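Local coordinates for protein glutathione S-transferase domain (Xanthobacter autotrophicus, PDB 4HZ2) that binds glutathione and probably acts as a glutathione S-transferase, a dimeric enzyme with a thioredoxin-like N-terminal domain, at residues R24-N29 against V51-G56; N69-V74 against A84-N89. All blocks are in the same frame, centred on the assembly; numbering follows the deposited sequence.

Contact 1. Residues R24-N29 against V51-G56; sequences RIYGMN and VETSSG. With GSH (glutathione), chain F.
Val51 lies over one face of the Tyr26 ring, its CB 4.2 Å from the ring centroid in a CH-pi contact displaced toward the rim, while Thr53 OG1 and Arg24 NH1 come up at the ring's edge. These residues join strands 24-27 and 49-52, the parallel pair of the beta-alpha-beta unit that opens the thioredoxin-like domain, with helix 32-43 making the crossover. A beta-branched valine suits the place: CG1 reaches Tyr26 CE2 at 3.7 Å, and CG2 meets the aliphatic part of Arg24. The tyrosine ring lies alongside Val51 because its CG stands anti to the carbonyl carbon (chi1 -67°), and its OH receives a weak bond from Arg24 NH1, in the plane of both groups. With an alanine here the ring face under Val51 would go, and the Arg24 guanidinium would probably lose the hydroxyl that it weakly bonds.

The backbones are laced in parallel fashion: Ile25 O accepts from Val51 N, Val51 O from Gly27 N, and Gly27 O from Thr53 N, the last at 2.9 Å. Past the end of strand 24-27 a side chain takes over: Glu52, bent at chi2 (70°), curls back to the Asn29 amide, which gives a nearly straight bond to the syn lone pair of OE2 and a weak one to OE1; OE1 also accepts from Trp50 NE1. A water gives hydrogen bonds to both Asn29 O and Glu52 OE2, tying this exposed end together. The unbranched, extended Met28 runs instead toward the glutathione pocket, its CG 3.2 Å from Thr53 O and its methyl against Ser55. There Ser55 OG donates to glutathione O32 at 2.6 Å, holding the glycine carboxylate of the ligand.

Contact 2. Residues N69-V74 against A84-N89; sequences NAIGKV and ALRESN. With GSH (glutathione), chain F.
Asn69 and Arg86 cross at about a right angle, amide and guanidinium planes 79° apart, where the loop before strand 76-78 meets the outer strand 84-86 of the thioredoxin-like domain. This is the tight part of the contact. Arg86 NH1 gives Asn69 OD1 a straight hydrogen bond of 3.2 Å in the guanidinium plane, and Arg86 CD packs against the same oxygen at 3.1 Å. OD1 also accepts from Ile71 N, which stands above the carbonyl plane on the face opposite to the arginine, closing an Asx turn within the type I turn 69-72. Asparagine suits the position because its other half donates: ND2 binds Lys73 O, so the flat amide is fixed at both ends. Arg86 reaches across with its chain extended from CG to NE, and Ile71 CD1 lies 3.4 Å from NH1. Away from Asn69, NE forms a salt bridge to Glu114 of the second subunit, and Trp115 of that subunit makes a cation-pi contact with the group.

Toward glutathione the fit is looser. Glu87 touches the loop by a longer approach, Ile71 CD1 to OE2 at 3.8 Å, and a water that accepts from Asn69 ND2 and donates to OE2 spans the rest. Each wall still grips the ligand: Val74 pairs with it through both backbone N and O, like a strand edge, in the manner of the loop before the cis-proline of this family. Glu87, at the N-cap position of helix 88-96, accepts from the ligand amine through OE1. Ser88 takes its gamma-glutamyl carboxylate, with N on O11 and OG on O12 at 2.8 Å.

How the contacts relate
Contact 1 and contact 2 sit at different edges of one sheet, the first on the parallel pair of strands and the second on the loop and strand at the other outer side. Contact 1 mixes buried strand backbone with exposed ends and is held chiefly by main-chain hydrogen bonds; contact 2 is buried and relies on side-chain polar groups, one of them reaching the second subunit. They meet at Val74, whose CG2 is 3.8 Å from Met28 CE and whose CB packs on Gly27 CA. Both reach one glutathione, contact 1 at the glycine end and contact 2 along its middle and gamma-glutamyl end.

Contact 1. Residues R24-N29 against V51-G56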
loop_
_atom_site.group_PDB
_atom_site.type_symbol
_atom_site.label_atom_id
_atom_site.label_comp_id
_atom_site.label_asym_id
_atom_site.label_seq_id
_atom_site.Cartn_x
_atom_site.Cartn_y
_atom_site.Cartn_z
ATOM N N ARG B 24 14.558 14.814 11.736
ATOM C CA ARG B 24 13.849 15.772 10.868
ATOM C C ARG B 24 12.706 15.084 10.151
ATOM O O ARG B 24 12.842 13.941 9.740
ATOM C CB ARG B 24 14.794 16.371 9.801
ATOM C CG ARG B 24 15.589 17.588 10.242
ATOM C CD ARG B 24 16.669 17.976 9.234
ATOM N NE ARG B 24 17.914 17.258 9.486
ATOM C CZ ARG B 24 18.562 16.531 8.579
ATOM N NH1 ARG B 24 18.100 16.443 7.339
ATOM N NH2 ARG B 24 19.683 15.904 8.906
ATOM N N ILE B 25 11.561 15.748 10.020
ATOM C CA ILE B 25 10.513 15.259 9.109
ATOM C C ILE B 25 10.427 16.239 7.936
ATOM O O ILE B 25 10.174 17.444 8.129
ATOM C CB ILE B 25 9.105 15.184 9.738
ATOM C CG1 ILE B 25 9.088 14.368 11.026
ATOM C CG2 ILE B 25 8.078 14.618 8.745
ATOM C CD1 ILE B 25 7.702 14.304 11.671
ATOM N N TYR B 26 10.636 15.728 6.728
ATOM C CA TYR B 26 10.332 16.497 5.515
ATOM C C TYR B 26 8.880 16.236 5.180
ATOM O O TYR B 26 8.501 15.080 4.959
ATOM C CB TYR B 26 11.226 16.055 4.355
ATOM C CG TYR B 26 12.672 16.415 4.590
ATOM C CD1 TYR B 26 13.472 15.664 5.461
ATOM C CD2 TYR B 26 13.234 17.512 3.954
ATOM C CE1 TYR B 26 14.790 16.020 5.693
ATOM C CE2 TYR B 26 14.544 17.872 4.173
ATOM C CZ TYR B 26 15.314 17.124 5.040
ATOM O OH TYR B 26 16.612 17.512 5.225
ATOM N N GLY B 27 8.077 17.302 5.151
ATOM C CA GLY B 27 6.649 17.147 4.908
ATOM C C GLY B 27 5.965 18.399 4.414
ATOM O O GLY B 27 6.575 19.460 4.309
ATOM N N MET B 28 4.677 18.261 4.104
ATOM C CA MET B 28 3.848 19.354 3.635
ATOM C C MET B 28 2.762 19.573 4.674
ATOM O O MET B 28 2.052 18.641 5.037
ATOM C CB MET B 28 3.200 18.974 2.295
ATOM C CG MET B 28 4.188 18.812 1.161
ATOM S SD MET B 28 3.358 18.135 -0.294
ATOM C CE MET B 28 4.772 17.830 -1.357
ATOM N N ASN B 29 2.641 20.798 5.159
ATOM C CA ASN B 29 1.613 21.160 6.126
ATOM C C ASN B 29 0.237 20.885 5.507
ATOM O O ASN B 29 -0.038 21.354 4.401
ATOM C CB ASN B 29 1.748 22.652 6.447
ATOM C CG ASN B 29 0.924 23.071 7.648
ATOM O OD1 ASN B 29 0.374 22.233 8.357
ATOM N ND2 ASN B 29 0.856 24.377 7.895
ATOM N N VAL B 51 10.601 20.177 8.423
ATOM C CA VAL B 51 11.131 20.848 7.244
ATOM C C VAL B 51 10.041 20.905 6.178
ATOM O O VAL B 51 9.734 19.896 5.522
ATOM C CB VAL B 51 12.358 20.118 6.671
ATOM C CG1 VAL B 51 12.965 20.924 5.521
ATOM C CG2 VAL B 51 13.382 19.868 7.767
ATOM N N GLU B 52 9.432 22.075 6.032
ATOM C CA GLU B 52 8.377 22.269 5.037
ATOM C C GLU B 52 8.973 22.090 3.644
ATOM O O GLU B 52 9.932 22.788 3.262
ATOM C CB GLU B 52 7.734 23.657 5.189
ATOM C CG GLU B 52 6.559 23.873 4.257
ATOM C CD GLU B 52 5.340 23.041 4.629
ATOM O OE1 GLU B 52 5.157 22.727 5.829
ATOM O OE2 GLU B 52 4.557 22.694 3.715
ATOM N N THR B 53 8.427 21.143 2.894
ATOM C CA THR B 53 8.989 20.728 1.613
ATOM C C THR B 53 7.945 20.939 0.538
ATOM O O THR B 53 6.817 20.484 0.681
ATOM C CB THR B 53 9.400 19.237 1.666
ATOM O OG1 THR B 53 10.392 19.062 2.688
ATOM C CG2 THR B 53 9.995 18.763 0.346
ATOM N N SER B 54 8.308 21.652 -0.523
ATOM C CA SER B 54 7.360 21.921 -1.607
ATOM C C SER B 54 7.259 20.759 -2.616
ATOM O O SER B 54 8.089 19.839 -2.625
ATOM C CB SER B 54 7.708 23.237 -2.317
ATOM O OG SER B 54 8.987 23.178 -2.933
ATOM N N SER B 55 6.227 20.807 -3.456
ATOM C CA SER B 55 6.068 19.860 -4.553
ATOM C C SER B 55 6.759 20.396 -5.812
ATOM O O SER B 55 6.488 21.511 -6.243
ATOM C CB SER B 55 4.576 19.612 -4.817
ATOM O OG SER B 55 4.381 18.652 -5.837
ATOM N N GLY B 56 7.654 19.610 -6.404
ATOM C CA GLY B 56 8.310 20.034 -7.641
ATOM C C GLY B 56 9.804 20.249 -7.492
ATOM O O GLY B 56 10.405 19.811 -6.511
HETATM N N1 GSH F . 2.827 5.878 -0.429
HETATM C CA1 GSH F . 3.268 7.246 0.019
HETATM C C1 GSH F . 3.157 7.393 1.520
HETATM O O11 GSH F . 4.077 7.994 2.142
HETATM O O12 GSH F . 2.129 6.922 2.107
HETATM C CB1 GSH F . 2.457 8.352 -0.649
HETATM C CG1 GSH F . 2.967 9.690 -0.154
HETATM C CD1 GSH F . 2.525 10.833 -1.040
HETATM O OE1 GSH F . 1.685 10.650 -1.923
HETATM N N2 GSH F . 3.095 12.024 -0.774
HETATM C CA2 GSH F . 2.717 13.231 -1.510
HETATM C C2 GSH F . 3.881 13.756 -2.308
HETATM O O2 GSH F . 5.030 13.764 -1.822
HETATM C CB2 GSH F . 2.050 14.245 -0.538
HETATM S SG2 GSH F . 0.675 13.584 0.507
HETATM N N3 GSH F . 3.633 14.199 -3.546
HETATM C CA3 GSH F . 4.528 13.922 -4.668
HETATM C C3 GSH F . 5.229 15.133 -5.245
HETATM O O31 GSH F . 6.120 14.951 -6.110
HETATM O O32 GSH F . 4.896 16.270 -4.845
HETATM O O HOH W 1 1.599 22.937 2.799
#

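Contact 2. Residues N69-V74 against A84-N89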
loop_
_atom_site.group_PDB
_atom_site.type_symbol
_atom_site.label_atom_id
_atom_site.label_comp_id
_atom_site.label_asym_id
_atom_site.label_seq_id
_atom_site.Cartn_x
_atom_site.Cartn_y
_atom_site.Cartn_z
ATOM N N ASN B 69 15.082 10.284 -0.929
ATOM C CA ASN B 69 14.026 9.344 -1.286
ATOM C C ASN B 69 13.844 9.356 -2.806
ATOM O O ASN B 69 13.286 10.308 -3.359
ATOM C CB ASN B 69 12.718 9.703 -0.566
ATOM C CG ASN B 69 11.582 8.767 -0.954
ATOM O OD1 ASN B 69 11.839 7.683 -1.488
ATOM N ND2 ASN B 69 10.332 9.184 -0.716
ATOM N N ALA B 70 14.336 8.309 -3.486
ATOM C CA ALA B 70 14.269 8.234 -4.949
ATOM C C ALA B 70 12.824 8.275 -5.475
ATOM O O ALA B 70 12.591 8.662 -6.616
ATOM C CB ALA B 70 15.004 6.990 -5.471
ATOM N N ILE B 71 11.868 7.875 -4.641
ATOM C CA ILE B 71 10.449 7.914 -4.999
ATOM C C ILE B 71 9.962 9.375 -5.155
ATOM O O ILE B 71 8.996 9.657 -5.873
ATOM C CB ILE B 71 9.581 7.129 -3.962
ATOM C CG1 ILE B 71 10.065 5.669 -3.839
ATOM C CG2 ILE B 71 8.120 7.095 -4.381
ATOM C CD1 ILE B 71 9.554 4.887 -2.631
ATOM N N GLY B 72 10.630 10.312 -4.483
ATOM C CA GLY B 72 10.268 11.721 -4.608
ATOM C C GLY B 72 8.975 12.109 -3.904
ATOM O O GLY B 72 8.248 12.992 -4.372
ATOM N N LYS B 73 8.676 11.458 -2.778
ATOM C CA LYS B 73 7.463 11.755 -2.027
ATOM C C LYS B 73 7.771 12.066 -0.569
ATOM O O LYS B 73 8.715 11.517 0.002
ATOM C CB LYS B 73 6.527 10.562 -2.091
ATOM C CG LYS B 73 5.927 10.307 -3.475
ATOM C CD LYS B 73 4.975 9.122 -3.416
ATOM C CE LYS B 73 4.552 8.664 -4.806
ATOM N NZ LYS B 73 3.902 9.743 -5.596
ATOM N N VAL B 74 6.962 12.929 0.037
ATOM C CA VAL B 74 6.968 13.096 1.482
ATOM C C VAL B 74 5.825 12.260 2.102
ATOM O O VAL B 74 4.819 11.958 1.432
ATOM C CB VAL B 74 6.851 14.585 1.895
ATOM C CG1 VAL B 74 8.090 15.366 1.470
ATOM C CG2 VAL B 74 5.597 15.223 1.312
ATOM N N ALA B 84 17.548 7.828 6.160
ATOM C CA ALA B 84 16.298 8.387 5.651
ATOM C C ALA B 84 15.229 7.310 5.523
ATOM O O ALA B 84 15.411 6.329 4.806
ATOM C CB ALA B 84 16.521 9.063 4.307
ATOM N N LEU B 85 14.120 7.524 6.225
ATOM C CA LEU B 85 12.983 6.616 6.223
ATOM C C LEU B 85 11.871 7.245 5.383
ATOM O O LEU B 85 11.635 8.448 5.438
ATOM C CB LEU B 85 12.491 6.371 7.659
ATOM C CG LEU B 85 13.518 5.775 8.651
ATOM C CD1 LEU B 85 12.896 5.596 10.033
ATOM C CD2 LEU B 85 14.115 4.454 8.166
ATOM N N ARG B 86 11.186 6.427 4.597
ATOM C CA ARG B 86 10.138 6.920 3.714
ATOM C C ARG B 86 8.916 6.009 3.788
ATOM O O ARG B 86 8.962 4.944 4.453
ATOM C CB ARG B 86 10.658 6.896 2.300
ATOM C CG ARG B 86 11.198 5.518 1.968
ATOM C CD ARG B 86 11.660 5.409 0.548
ATOM N NE ARG B 86 12.255 4.097 0.273
ATOM C CZ ARG B 86 12.817 3.781 -0.891
ATOM N NH1 ARG B 86 12.820 4.687 -1.862
ATOM N NH2 ARG B 86 13.345 2.565 -1.093
ATOM N N GLU B 87 7.833 6.415 3.101
ATOM C CA GLU B 87 6.541 5.693 3.103
ATOM C C GLU B 87 5.845 5.816 4.454
ATOM O O GLU B 87 6.217 5.166 5.440
ATOM C CB GLU B 87 6.664 4.215 2.675
ATOM C CG GLU B 87 7.028 4.056 1.210
ATOM C CD GLU B 87 5.931 4.611 0.314
ATOM O OE1 GLU B 87 4.728 4.432 0.676
ATOM O OE2 GLU B 87 6.253 5.213 -0.736
ATOM N N SER B 88 4.800 6.626 4.498
ATOM C CA SER B 88 4.163 6.934 5.773
ATOM C C SER B 88 3.771 5.698 6.574
ATOM O O SER B 88 3.878 5.711 7.792
ATOM C CB SER B 88 2.968 7.887 5.594
ATOM O OG SER B 88 1.948 7.268 4.838
ATOM N N ASN B 89 3.253 4.655 5.916
ATOM C CA ASN B 89 2.822 3.498 6.682
ATOM C C ASN B 89 4.018 2.656 7.179
ATOM O O ASN B 89 3.935 1.973 8.231
ATOM C CB ASN B 89 1.824 2.652 5.897
ATOM C CG ASN B 89 0.434 3.319 5.774
ATOM O OD1 ASN B 89 0.190 4.401 6.299
ATOM N ND2 ASN B 89 -0.474 2.643 5.092
HETATM N N1 GSH F . 2.827 5.878 -0.429
HETATM C CA1 GSH F . 3.268 7.246 0.019
HETATM C C1 GSH F . 3.157 7.393 1.520
HETATM O O11 GSH F . 4.077 7.994 2.142
HETATM O O12 GSH F . 2.129 6.922 2.107
HETATM C CB1 GSH F . 2.457 8.352 -0.649
HETATM C CG1 GSH F . 2.967 9.690 -0.154
HETATM C CD1 GSH F . 2.525 10.833 -1.040
HETATM O OE1 GSH F . 1.685 10.650 -1.923
HETATM N N2 GSH F . 3.095 12.024 -0.774
HETATM C CA2 GSH F . 2.717 13.231 -1.510
HETATM C C2 GSH F . 3.881 13.756 -2.308
HETATM O O2 GSH F . 5.030 13.764 -1.822
HETATM C CB2 GSH F . 2.050 14.245 -0.538
HETATM S SG2 GSH F . 0.675 13.584 0.507
HETATM N N3 GSH F . 3.633 14.199 -3.546
HETATM C CA3 GSH F . 4.528 13.922 -4.668
HETATM C C3 GSH F . 5.229 15.133 -5.245
HETATM O O31 GSH F . 6.120 14.951 -6.110
HETATM O O32 GSH F . 4.896 16.270 -4.845
HETATM O O HOH W 2 8.039 7.446 -0.444
#